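Local coordinates for protein actinorhodin polyketide putative beta-ketoacyl synthase 2 (Streptomyces coelicolor A3, PDB 1TQY) that probably serves as the chain length factor that partners a ketosynthase in building the polyketide chain of actinorhodin, at residues Asn22-Ala27 with Gly57-Phe62; Thr80-Thr85 with Gly193-Ala198; Gly238-Val243 with Asp349-Leu354. All blocks are in the same frame, centred on the assembly; numbering follows the deposited sequence.

Interaction 1: Asn22-Ala27 with Gly57-Phe62; sequences NGLGLA and GQIDDF. With NA (sodium ion), chain K.
Asp61 OD1 takes a hydrogen bond of 2.7 Å from a water molecule that in turn accepts from the backbone N of Leu24 at 2.9 Å. This one water is the polar bridge between the two segments, since no direct hydrogen bond joins them. The rest of the contact is Leu24 lying along the chain at Asp61 and Phe62. Leu24 and Asp61 run past each other in opposite directions, with Leu24 CG 3.8 Å from Asp61 OD2. The Asp61 carboxylate is placed beside the leucine because its CG stands between the backbone N and the carbonyl carbon (chi1 51°). Further out, Leu24 CD1 lies 3.7 Å from Phe62 CA. The same methyl is 3.8 Å from Phe62 CB and sits at the edge of the phenyl ring, near its plane; the ring also meets that of His67, with the planes at about 30°. Ile59 adds a looser apolar touch, its CG2 being 4.4 Å from Leu24 CG.

A sodium ion ties the same two parts of the chain together a little further on. It is bound by Gln58 O at 2.3 Å and by the carbonyl oxygen of Pro21, the residue just before Asn22, and waters lie around it. Asp60 stays in the second shell, where its OD2 accepts a hydrogen bond of 2.9 Å from one of these waters.

Leu24 belongs to the short strand 23-24, paired antiparallel with strand 11-20, and also touches Val19 of that strand and Trp89 of helix 78-93. Phe62 and Ile59 rest on Leu82 of the same helix, so helix 78-93 meets side chains from both segments at this partly buried junction between strand 23-24 and the loop before helix 64-67.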
ATOM      1  N   ASN B  22     -22.267   2.409  13.814  1.00 23.59           N
ATOM      2  CA  ASN B  22     -23.409   1.947  14.600  1.00 25.91           C
ATOM      3  C   ASN B  22     -22.980   1.117  15.810  1.00 26.89           C
ATOM      4  O   ASN B  22     -23.787   0.398  16.394  1.00 27.36           O
ATOM      5  CB  ASN B  22     -24.393   1.157  13.716  1.00 24.51           C
ATOM      6  CG  ASN B  22     -23.762  -0.058  13.077  1.00 25.74           C
ATOM      7  OD1 ASN B  22     -22.536  -0.141  12.952  1.00 26.50           O
ATOM      8  ND2 ASN B  22     -24.595  -0.998  12.638  1.00 25.26           N
ATOM      9  N   GLY B  23     -21.705   1.218  16.184  1.00 26.59           N
ATOM     10  CA  GLY B  23     -21.239   0.465  17.337  1.00 28.18           C
ATOM     11  C   GLY B  23     -19.740   0.449  17.596  1.00 27.88           C
ATOM     12  O   GLY B  23     -18.967  -0.094  16.799  1.00 27.67           O
ATOM     13  N   LEU B  24     -19.329   1.045  18.716  1.00 28.39           N
ATOM     14  CA  LEU B  24     -17.921   1.087  19.099  1.00 29.04           C
ATOM     15  C   LEU B  24     -17.621  -0.198  19.846  1.00 29.22           C
ATOM     16  O   LEU B  24     -17.810  -0.277  21.058  1.00 29.63           O
ATOM     17  CB  LEU B  24     -17.628   2.270  20.026  1.00 29.01           C
ATOM     18  CG  LEU B  24     -16.502   3.236  19.628  1.00 30.44           C
ATOM     19  CD1 LEU B  24     -16.178   4.111  20.820  1.00 28.49           C
ATOM     20  CD2 LEU B  24     -15.282   2.498  19.168  1.00 29.58           C
ATOM     21  N   GLY B  25     -17.153  -1.202  19.120  1.00 28.42           N
ATOM     22  CA  GLY B  25     -16.862  -2.475  19.747  1.00 27.37           C
ATOM     23  C   GLY B  25     -17.775  -3.526  19.155  1.00 26.60           C
ATOM     24  O   GLY B  25     -18.896  -3.228  18.751  1.00 24.93           O
ATOM     25  N   LEU B  26     -17.284  -4.755  19.097  1.00 26.27           N
ATOM     26  CA  LEU B  26     -18.026  -5.873  18.535  1.00 28.18           C
ATOM     27  C   LEU B  26     -19.453  -6.027  19.054  1.00 28.91           C
ATOM     28  O   LEU B  26     -20.394  -6.067  18.269  1.00 27.64           O
ATOM     29  CB  LEU B  26     -17.272  -7.174  18.800  1.00 29.15           C
ATOM     30  CG  LEU B  26     -17.196  -8.269  17.728  1.00 30.82           C
ATOM     31  CD1 LEU B  26     -16.977  -9.589  18.461  1.00 28.86           C
ATOM     32  CD2 LEU B  26     -18.461  -8.339  16.886  1.00 27.54           C
ATOM     33  N   ALA B  27     -19.622  -6.116  20.371  1.00 28.83           N
ATOM     34  CA  ALA B  27     -20.956  -6.316  20.931  1.00 29.01           C
ATOM     35  C   ALA B  27     -21.976  -5.288  20.451  1.00 28.80           C
ATOM     36  O   ALA B  27     -23.023  -5.653  19.909  1.00 30.07           O
ATOM     37  CB  ALA B  27     -20.899  -6.331  22.453  1.00 29.24           C
ATOM     38  N   GLY B  57     -21.676   7.890   7.638  1.00 25.93           N
ATOM     39  CA  GLY B  57     -21.662   7.017   8.796  1.00 25.03           C
ATOM     40  C   GLY B  57     -20.600   7.510   9.766  1.00 26.59           C
ATOM     41  O   GLY B  57     -19.425   7.162   9.638  1.00 28.19           O
ATOM     42  N   GLN B  58     -21.003   8.328  10.731  1.00 27.02           N
ATOM     43  CA  GLN B  58     -20.066   8.853  11.714  1.00 27.44           C
ATOM     44  C   GLN B  58     -20.043   8.048  12.993  1.00 27.17           C
ATOM     45  O   GLN B  58     -21.051   7.468  13.392  1.00 25.65           O
ATOM     46  CB  GLN B  58     -20.420  10.285  12.100  1.00 25.90           C
ATOM     47  CG  GLN B  58     -20.152  11.336  11.066  1.00 25.72           C
ATOM     48  CD  GLN B  58     -20.616  12.714  11.531  1.00 26.36           C
ATOM     49  OE1 GLN B  58     -20.485  13.701  10.812  1.00 26.73           O
ATOM     50  NE2 GLN B  58     -21.163  12.778  12.740  1.00 27.35           N
ATOM     51  N   ILE B  59     -18.871   8.011  13.618  1.00 27.60           N
ATOM     52  CA  ILE B  59     -18.707   7.351  14.904  1.00 28.68           C
ATOM     53  C   ILE B  59     -18.714   8.548  15.856  1.00 29.02           C
ATOM     54  O   ILE B  59     -17.801   9.364  15.820  1.00 28.46           O
ATOM     55  CB  ILE B  59     -17.362   6.613  14.994  1.00 28.23           C
ATOM     56  CG1 ILE B  59     -17.354   5.428  14.017  1.00 27.76           C
ATOM     57  CG2 ILE B  59     -17.131   6.142  16.432  1.00 27.57           C
ATOM     58  CD1 ILE B  59     -16.055   4.637  14.021  1.00 26.97           C
ATOM     59  N   ASP B  60     -19.754   8.677  16.678  1.00 30.01           N
ATOM     60  CA  ASP B  60     -19.853   9.830  17.578  1.00 31.06           C
ATOM     61  C   ASP B  60     -19.646   9.541  19.051  1.00 28.89           C
ATOM     62  O   ASP B  60     -19.754  10.442  19.870  1.00 29.44           O
ATOM     63  CB  ASP B  60     -21.210  10.527  17.420  1.00 32.66           C
ATOM     64  CG  ASP B  60     -21.465  11.005  16.008  1.00 35.20           C
ATOM     65  OD1 ASP B  60     -20.574  11.650  15.412  1.00 35.63           O
ATOM     66  OD2 ASP B  60     -22.573  10.736  15.503  1.00 38.18           O
ATOM     67  N   ASP B  61     -19.350   8.302  19.404  1.00 27.36           N
ATOM     68  CA  ASP B  61     -19.154   7.979  20.813  1.00 27.32           C
ATOM     69  C   ASP B  61     -17.720   7.569  21.088  1.00 26.35           C
ATOM     70  O   ASP B  61     -17.449   6.824  22.031  1.00 25.65           O
ATOM     71  CB  ASP B  61     -20.098   6.858  21.219  1.00 27.04           C
ATOM     72  CG  ASP B  61     -20.019   5.675  20.280  1.00 28.68           C
ATOM     73  OD1 ASP B  61     -20.673   4.648  20.560  1.00 28.11           O
ATOM     74  OD2 ASP B  61     -19.300   5.783  19.260  1.00 27.96           O
ATOM     75  N   PHE B  62     -16.806   8.054  20.254  1.00 26.58           N
ATOM     76  CA  PHE B  62     -15.390   7.745  20.404  1.00 26.73           C
ATOM     77  C   PHE B  62     -14.623   9.001  20.774  1.00 26.73           C
ATOM     78  O   PHE B  62     -14.500   9.924  19.972  1.00 26.83           O
ATOM     79  CB  PHE B  62     -14.817   7.186  19.099  1.00 26.31           C
ATOM     80  CG  PHE B  62     -13.332   6.909  19.154  1.00 25.74           C
ATOM     81  CD1 PHE B  62     -12.838   5.859  19.924  1.00 25.58           C
ATOM     82  CD2 PHE B  62     -12.432   7.690  18.423  1.00 23.85           C
ATOM     83  CE1 PHE B  62     -11.467   5.584  19.968  1.00 26.36           C
ATOM     84  CE2 PHE B  62     -11.058   7.427  18.458  1.00 25.04           C
ATOM     85  CZ  PHE B  62     -10.573   6.370  19.231  1.00 25.66           C
TER
HETATM   86 NA    NA K1091     -22.974   6.776  14.433  1.00 39.15          NA
HETATM   87  O   HOH W   1     -21.322   2.001  20.578  1.00 24.78           O
HETATM   88  O   HOH W   2     -24.004   9.364  13.357  1.00 38.31           O
HETATM   89  O   HOH W   3     -22.085   6.680  16.138  1.00 31.94           O
HETATM   90  O   HOH W   4     -25.147   6.408  15.211  1.00 31.74           O

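Interaction 2: Thr80-Thr85 with Gly193-Ala198; sequences TRLALT and GGVDSA
In the layered alpha-beta-alpha-beta-alpha architecture of the thiolase fold, helix 78-93 lies against strand 189-196, and here Leu82 and Ala83 meet Val195 where one of the helix layers packs on the sheet. The contact is wholly apolar and buried, with no hydrogen bond from segment to segment.

Val195 carries it by splitting its two methyls between neighbouring helical residues. Its bond from CA to CB points toward the helix, and the torsion that sets CG1 anti to the backbone N (chi1 170°) gives CG1 to Leu82 and CG2 to Ala83. CG1 stops 3.8 Å from Leu82 CB, so the leucine meets the valine at the base of its side chain rather than through its methyls. Val195 CG2 lies 3.8 Å from Ala83 CA and 4.0 Å from Ala83 CB. Consistent with the small side chain of Ala83, the CA atoms of Ala83 and Val195 are 5.7 Å apart. Val19 of strand 11-20 touches both Leu82 and Val195 and extends the apolar patch.

The next residue of the strand, Asp196, points away from the helix. Its OD1 is gripped by Ala113 N and Ser343 OG, and its OD2 by Cys114 N, so the buried carboxylate is satisfied on the other side of the strand. Ser197 OG is hydrogen-bonded to Glu237 OE1.

Within the helix, Arg81 O is held by two donors of one residue. Thr85 N makes the regular helical bond at 3.0 Å, while Thr85 OG1 donates to the same oxygen at 2.7 Å, and the two arrive from opposite faces of the carbonyl plane, the hydroxyl tilted 27° from it.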
ATOM      1  N   THR B  80      -6.225   6.817  12.344  1.00 23.32           N
ATOM      2  CA  THR B  80      -5.224   6.031  13.060  1.00 22.35           C
ATOM      3  C   THR B  80      -5.614   5.706  14.507  1.00 23.47           C
ATOM      4  O   THR B  80      -5.333   4.614  15.022  1.00 23.41           O
ATOM      5  CB  THR B  80      -3.865   6.737  13.024  1.00 22.86           C
ATOM      6  OG1 THR B  80      -3.467   6.905  11.657  1.00 22.03           O
ATOM      7  CG2 THR B  80      -2.810   5.911  13.759  1.00 23.24           C
ATOM      8  N   ARG B  81      -6.283   6.649  15.160  1.00 23.41           N
ATOM      9  CA  ARG B  81      -6.707   6.439  16.541  1.00 24.05           C
ATOM     10  C   ARG B  81      -7.731   5.320  16.610  1.00 24.70           C
ATOM     11  O   ARG B  81      -7.737   4.507  17.543  1.00 23.76           O
ATOM     12  CB  ARG B  81      -7.293   7.726  17.113  1.00 24.66           C
ATOM     13  CG  ARG B  81      -6.289   8.853  17.130  1.00 23.95           C
ATOM     14  CD  ARG B  81      -6.972  10.122  17.533  1.00 23.13           C
ATOM     15  NE  ARG B  81      -6.071  11.265  17.632  1.00 23.44           N
ATOM     16  CZ  ARG B  81      -6.482  12.477  17.987  1.00 23.96           C
ATOM     17  NH1 ARG B  81      -7.769  12.677  18.267  1.00 25.06           N
ATOM     18  NH2 ARG B  81      -5.621  13.478  18.064  1.00 22.17           N
ATOM     19  N   LEU B  82      -8.603   5.280  15.610  1.00 24.27           N
ATOM     20  CA  LEU B  82      -9.616   4.242  15.537  1.00 24.29           C
ATOM     21  C   LEU B  82      -8.946   2.887  15.286  1.00 23.16           C
ATOM     22  O   LEU B  82      -9.307   1.889  15.908  1.00 25.37           O
ATOM     23  CB  LEU B  82     -10.613   4.573  14.420  1.00 24.14           C
ATOM     24  CG  LEU B  82     -11.513   5.762  14.757  1.00 24.28           C
ATOM     25  CD1 LEU B  82     -12.094   6.373  13.493  1.00 25.66           C
ATOM     26  CD2 LEU B  82     -12.599   5.312  15.694  1.00 22.53           C
ATOM     27  N   ALA B  83      -7.958   2.868  14.396  1.00 22.44           N
ATOM     28  CA  ALA B  83      -7.228   1.649  14.066  1.00 21.34           C
ATOM     29  C   ALA B  83      -6.458   1.108  15.270  1.00 22.33           C
ATOM     30  O   ALA B  83      -6.401  -0.099  15.477  1.00 22.91           O
ATOM     31  CB  ALA B  83      -6.261   1.918  12.910  1.00 19.88           C
ATOM     32  N   LEU B  84      -5.851   2.000  16.048  1.00 21.47           N
ATOM     33  CA  LEU B  84      -5.097   1.578  17.225  1.00 23.46           C
ATOM     34  C   LEU B  84      -6.067   1.026  18.270  1.00 23.99           C
ATOM     35  O   LEU B  84      -5.761   0.052  18.946  1.00 26.24           O
ATOM     36  CB  LEU B  84      -4.310   2.759  17.820  1.00 22.76           C
ATOM     37  CG  LEU B  84      -3.087   3.295  17.052  1.00 23.53           C
ATOM     38  CD1 LEU B  84      -2.654   4.637  17.626  1.00 25.16           C
ATOM     39  CD2 LEU B  84      -1.946   2.285  17.143  1.00 20.40           C
ATOM     40  N   THR B  85      -7.239   1.640  18.388  1.00 23.76           N
ATOM     41  CA  THR B  85      -8.220   1.190  19.361  1.00 23.80           C
ATOM     42  C   THR B  85      -8.718  -0.178  18.953  1.00 24.46           C
ATOM     43  O   THR B  85      -8.835  -1.095  19.774  1.00 25.70           O
ATOM     44  CB  THR B  85      -9.406   2.147  19.421  1.00 24.03           C
ATOM     45  OG1 THR B  85      -8.934   3.459  19.737  1.00 23.94           O
ATOM     46  CG2 THR B  85     -10.409   1.694  20.462  1.00 21.24           C
ATOM     47  N   GLY B 193      -6.191  -5.697   8.865  1.00 23.15           N
ATOM     48  CA  GLY B 193      -7.452  -5.008   8.766  1.00 23.97           C
ATOM     49  C   GLY B 193      -7.262  -3.672   8.103  1.00 23.49           C
ATOM     50  O   GLY B 193      -6.315  -3.447   7.349  1.00 23.82           O
ATOM     51  N   GLY B 194      -8.185  -2.774   8.410  1.00 22.89           N
ATOM     52  CA  GLY B 194      -8.139  -1.446   7.848  1.00 23.13           C
ATOM     53  C   GLY B 194      -9.202  -0.591   8.494  1.00 22.46           C
ATOM     54  O   GLY B 194     -10.189  -1.085   9.054  1.00 21.54           O
ATOM     55  N   VAL B 195      -8.964   0.707   8.409  1.00 22.52           N
ATOM     56  CA  VAL B 195      -9.841   1.720   8.954  1.00 24.09           C
ATOM     57  C   VAL B 195      -9.613   2.961   8.113  1.00 23.97           C
ATOM     58  O   VAL B 195      -8.476   3.284   7.785  1.00 24.81           O
ATOM     59  CB  VAL B 195      -9.474   2.056  10.423  1.00 24.72           C
ATOM     60  CG1 VAL B 195     -10.236   3.289  10.880  1.00 23.61           C
ATOM     61  CG2 VAL B 195      -9.808   0.882  11.337  1.00 23.76           C
ATOM     62  N   ASP B 196     -10.687   3.636   7.727  1.00 24.17           N
ATOM     63  CA  ASP B 196     -10.558   4.873   6.962  1.00 24.25           C
ATOM     64  C   ASP B 196     -11.481   5.888   7.596  1.00 23.63           C
ATOM     65  O   ASP B 196     -12.390   5.526   8.339  1.00 23.91           O
ATOM     66  CB  ASP B 196     -10.964   4.703   5.484  1.00 25.40           C
ATOM     67  CG  ASP B 196      -9.782   4.433   4.567  1.00 29.94           C
ATOM     68  OD1 ASP B 196      -9.609   3.260   4.147  1.00 29.92           O
ATOM     69  OD2 ASP B 196      -9.024   5.387   4.250  1.00 31.00           O
ATOM     70  N   SER B 197     -11.231   7.153   7.289  1.00 25.35           N
ATOM     71  CA  SER B 197     -12.030   8.279   7.761  1.00 26.54           C
ATOM     72  C   SER B 197     -11.622   9.478   6.920  1.00 25.67           C
ATOM     73  O   SER B 197     -10.444   9.805   6.829  1.00 26.17           O
ATOM     74  CB  SER B 197     -11.761   8.588   9.232  1.00 25.94           C
ATOM     75  OG  SER B 197     -12.564   9.681   9.640  1.00 27.92           O
ATOM     76  N   ALA B 198     -12.592  10.118   6.285  1.00 26.12           N
ATOM     77  CA  ALA B 198     -12.304  11.278   5.464  1.00 26.74           C
ATOM     78  C   ALA B 198     -13.464  12.248   5.621  1.00 27.28           C
ATOM     79  O   ALA B 198     -14.074  12.676   4.640  1.00 27.21           O
ATOM     80  CB  ALA B 198     -12.151  10.868   4.020  1.00 28.19           C
TER

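Interaction 3: Gly238-Val243 with Asp349-Leu354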
ATOM      1  N   GLY B 238     -14.408   4.286   9.907  1.00 24.06           N
ATOM      2  CA  GLY B 238     -14.285   3.148  10.792  1.00 23.71           C
ATOM      3  C   GLY B 238     -13.765   1.922  10.082  1.00 23.24           C
ATOM      4  O   GLY B 238     -13.186   2.007   8.998  1.00 23.72           O
ATOM      5  N   GLY B 239     -13.968   0.774  10.708  1.00 24.40           N
ATOM      6  CA  GLY B 239     -13.510  -0.471  10.128  1.00 24.48           C
ATOM      7  C   GLY B 239     -13.286  -1.540  11.173  1.00 24.74           C
ATOM      8  O   GLY B 239     -13.974  -1.589  12.193  1.00 24.76           O
ATOM      9  N   ALA B 240     -12.311  -2.403  10.922  1.00 24.31           N
ATOM     10  CA  ALA B 240     -12.017  -3.472  11.854  1.00 23.58           C
ATOM     11  C   ALA B 240     -10.591  -3.948  11.725  1.00 23.32           C
ATOM     12  O   ALA B 240      -9.947  -3.777  10.696  1.00 24.31           O
ATOM     13  CB  ALA B 240     -12.964  -4.632  11.618  1.00 24.29           C
ATOM     14  N   ILE B 241     -10.096  -4.536  12.797  1.00 22.10           N
ATOM     15  CA  ILE B 241      -8.757  -5.083  12.796  1.00 21.93           C
ATOM     16  C   ILE B 241      -8.968  -6.468  13.372  1.00 23.92           C
ATOM     17  O   ILE B 241      -9.766  -6.646  14.292  1.00 24.44           O
ATOM     18  CB  ILE B 241      -7.820  -4.268  13.703  1.00 21.72           C
ATOM     19  CG1 ILE B 241      -7.593  -2.868  13.104  1.00 21.78           C
ATOM     20  CG2 ILE B 241      -6.502  -4.999  13.881  1.00 20.59           C
ATOM     21  CD1 ILE B 241      -6.829  -2.844  11.775  1.00 19.99           C
ATOM     22  N   LEU B 242      -8.304  -7.463  12.811  1.00 24.38           N
ATOM     23  CA  LEU B 242      -8.448  -8.803  13.346  1.00 25.46           C
ATOM     24  C   LEU B 242      -7.107  -9.482  13.486  1.00 24.61           C
ATOM     25  O   LEU B 242      -6.136  -9.107  12.833  1.00 23.67           O
ATOM     26  CB  LEU B 242      -9.391  -9.664  12.496  1.00 27.30           C
ATOM     27  CG  LEU B 242      -9.845  -9.306  11.080  1.00 28.15           C
ATOM     28  CD1 LEU B 242     -10.749 -10.441  10.591  1.00 25.65           C
ATOM     29  CD2 LEU B 242     -10.617  -7.973  11.062  1.00 27.54           C
ATOM     30  N   VAL B 243      -7.065 -10.473  14.364  1.00 24.67           N
ATOM     31  CA  VAL B 243      -5.845 -11.214  14.625  1.00 25.12           C
ATOM     32  C   VAL B 243      -5.935 -12.564  13.930  1.00 24.96           C
ATOM     33  O   VAL B 243      -6.828 -13.356  14.206  1.00 25.28           O
ATOM     34  CB  VAL B 243      -5.651 -11.411  16.151  1.00 25.77           C
ATOM     35  CG1 VAL B 243      -4.433 -12.275  16.425  1.00 23.45           C
ATOM     36  CG2 VAL B 243      -5.498 -10.052  16.821  1.00 26.83           C
ATOM     37  N   ASP B 349     -16.836  -6.585   6.966  1.00 27.09           N
ATOM     38  CA  ASP B 349     -17.706  -7.578   6.339  1.00 27.47           C
ATOM     39  C   ASP B 349     -17.266  -8.968   6.810  1.00 25.98           C
ATOM     40  O   ASP B 349     -18.098  -9.818   7.138  1.00 25.55           O
ATOM     41  CB  ASP B 349     -17.609  -7.472   4.811  1.00 29.30           C
ATOM     42  CG  ASP B 349     -18.622  -6.486   4.221  1.00 33.04           C
ATOM     43  OD1 ASP B 349     -19.199  -5.659   4.972  1.00 33.25           O
ATOM     44  OD2 ASP B 349     -18.837  -6.531   2.988  1.00 38.42           O
ATOM     45  N   VAL B 350     -15.953  -9.186   6.847  1.00 25.73           N
ATOM     46  CA  VAL B 350     -15.402 -10.453   7.304  1.00 22.35           C
ATOM     47  C   VAL B 350     -15.823 -10.731   8.750  1.00 22.12           C
ATOM     48  O   VAL B 350     -16.226 -11.845   9.087  1.00 20.36           O
ATOM     49  CB  VAL B 350     -13.861 -10.455   7.206  1.00 23.45           C
ATOM     50  CG1 VAL B 350     -13.286 -11.662   7.953  1.00 21.79           C
ATOM     51  CG2 VAL B 350     -13.446 -10.507   5.726  1.00 21.87           C
ATOM     52  N   VAL B 351     -15.722  -9.717   9.603  1.00 21.53           N
ATOM     53  CA  VAL B 351     -16.112  -9.864  10.999  1.00 21.25           C
ATOM     54  C   VAL B 351     -17.595 -10.197  11.086  1.00 22.96           C
ATOM     55  O   VAL B 351     -18.010 -11.077  11.841  1.00 20.93           O
ATOM     56  CB  VAL B 351     -15.858  -8.564  11.800  1.00 20.08           C
ATOM     57  CG1 VAL B 351     -16.483  -8.675  13.192  1.00 19.60           C
ATOM     58  CG2 VAL B 351     -14.371  -8.311  11.925  1.00 19.98           C
ATOM     59  N   THR B 352     -18.400  -9.488  10.303  1.00 24.41           N
ATOM     60  CA  THR B 352     -19.840  -9.704  10.308  1.00 24.76           C
ATOM     61  C   THR B 352     -20.176 -11.124   9.844  1.00 24.60           C
ATOM     62  O   THR B 352     -21.057 -11.772  10.416  1.00 26.25           O
ATOM     63  CB  THR B 352     -20.527  -8.652   9.429  1.00 24.85           C
ATOM     64  OG1 THR B 352     -20.049  -7.351   9.805  1.00 27.39           O
ATOM     65  CG2 THR B 352     -22.028  -8.688   9.621  1.00 23.24           C
ATOM     66  N   ALA B 353     -19.453 -11.613   8.838  1.00 23.03           N
ATOM     67  CA  ALA B 353     -19.667 -12.966   8.318  1.00 24.35           C
ATOM     68  C   ALA B 353     -19.294 -14.030   9.354  1.00 24.86           C
ATOM     69  O   ALA B 353     -20.060 -14.971   9.597  1.00 24.33           O
ATOM     70  CB  ALA B 353     -18.854 -13.165   7.047  1.00 20.75           C
ATOM     71  N   LEU B 354     -18.126 -13.876   9.978  1.00 26.14           N
ATOM     72  CA  LEU B 354     -17.672 -14.840  10.990  1.00 28.00           C
ATOM     73  C   LEU B 354     -18.679 -14.950  12.137  1.00 28.09           C
ATOM     74  O   LEU B 354     -18.924 -16.034  12.670  1.00 28.31           O
ATOM     75  CB  LEU B 354     -16.294 -14.432  11.538  1.00 27.66           C
ATOM     76  CG  LEU B 354     -15.143 -14.636  10.538  1.00 28.55           C
ATOM     77  CD1 LEU B 354     -13.888 -13.886  10.970  1.00 27.68           C
ATOM     78  CD2 LEU B 354     -14.880 -16.122  10.412  1.00 28.22           C
TER
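Leu242 meets two adjacent valines of the helix with its two methyls, each turned to a different partner. Its CD1 lies 3.9 Å from Val350 CG1, the two side chains meeting at a slant. Its CD2 lies 3.9 Å from Val351 CG2, and here the two side chains run antiparallel alongside each other. CG of the leucine nearly eclipses the backbone N (chi1 15°), an off-rotamer torsion, while the outer part of the chain is extended and the two methyls lie against the two valines.

Val350 and Val351 have nearly the same first torsion, yet they offer different branches to the strand. Val350 uses CG1, the methyl anti to its backbone N, whereas Val351 uses CG2, the one anti to its carbonyl carbon, because the turn of the helix presents each residue from another side. Val351 CG2 also reaches Ala240 CB at 4.0 Å, so this single methyl is shared by two strand residues that lie two apart and hence point to the same face. Ala240 contributes its CB alone, and Val351 stands opposite it, their CA atoms 7.6 Å apart. All four touching residues are buried, and nothing polar passes between the segments.

The strand and helix axes come within 8.9 Å of each other at an angle of 64°. Ile241, between the two contact residues, points the other way onto Ala86 and Ala87 of helix 78-93, so strand 238-246 is lined by a helix on both faces. Val350, Ala353 and Leu354 also pack on Leu408 of strand 402-410, while Val351 touches Val18 of strand 11-20. Helix 345-359 thus lies between strands of two regions of the sheet structure, consistent with the central helical layer of the thiolase fold.

Overall arrangement
Interactions 2 and 3 are core contacts made by neighbouring antiparallel strands, 189-196 and 238-246, whose backbones are probably hydrogen-bonded through Asp196 O to Gly238 N and Gly194 N to Ala240 O. One packs on helix 78-93 and the other on helix 345-359, and both rely on apolar side chains, valine against leucine and alanine. Interaction 1 is partly buried and chemically mixed, combining a bridging water and a sodium site with apolar touches near the surface. It joins interaction 2 at helix 78-93, where the Phe62 ring lies beside Thr85, and reaches interaction 3 more lightly, through Ile59 at Gly238 and Leu26 at Val351.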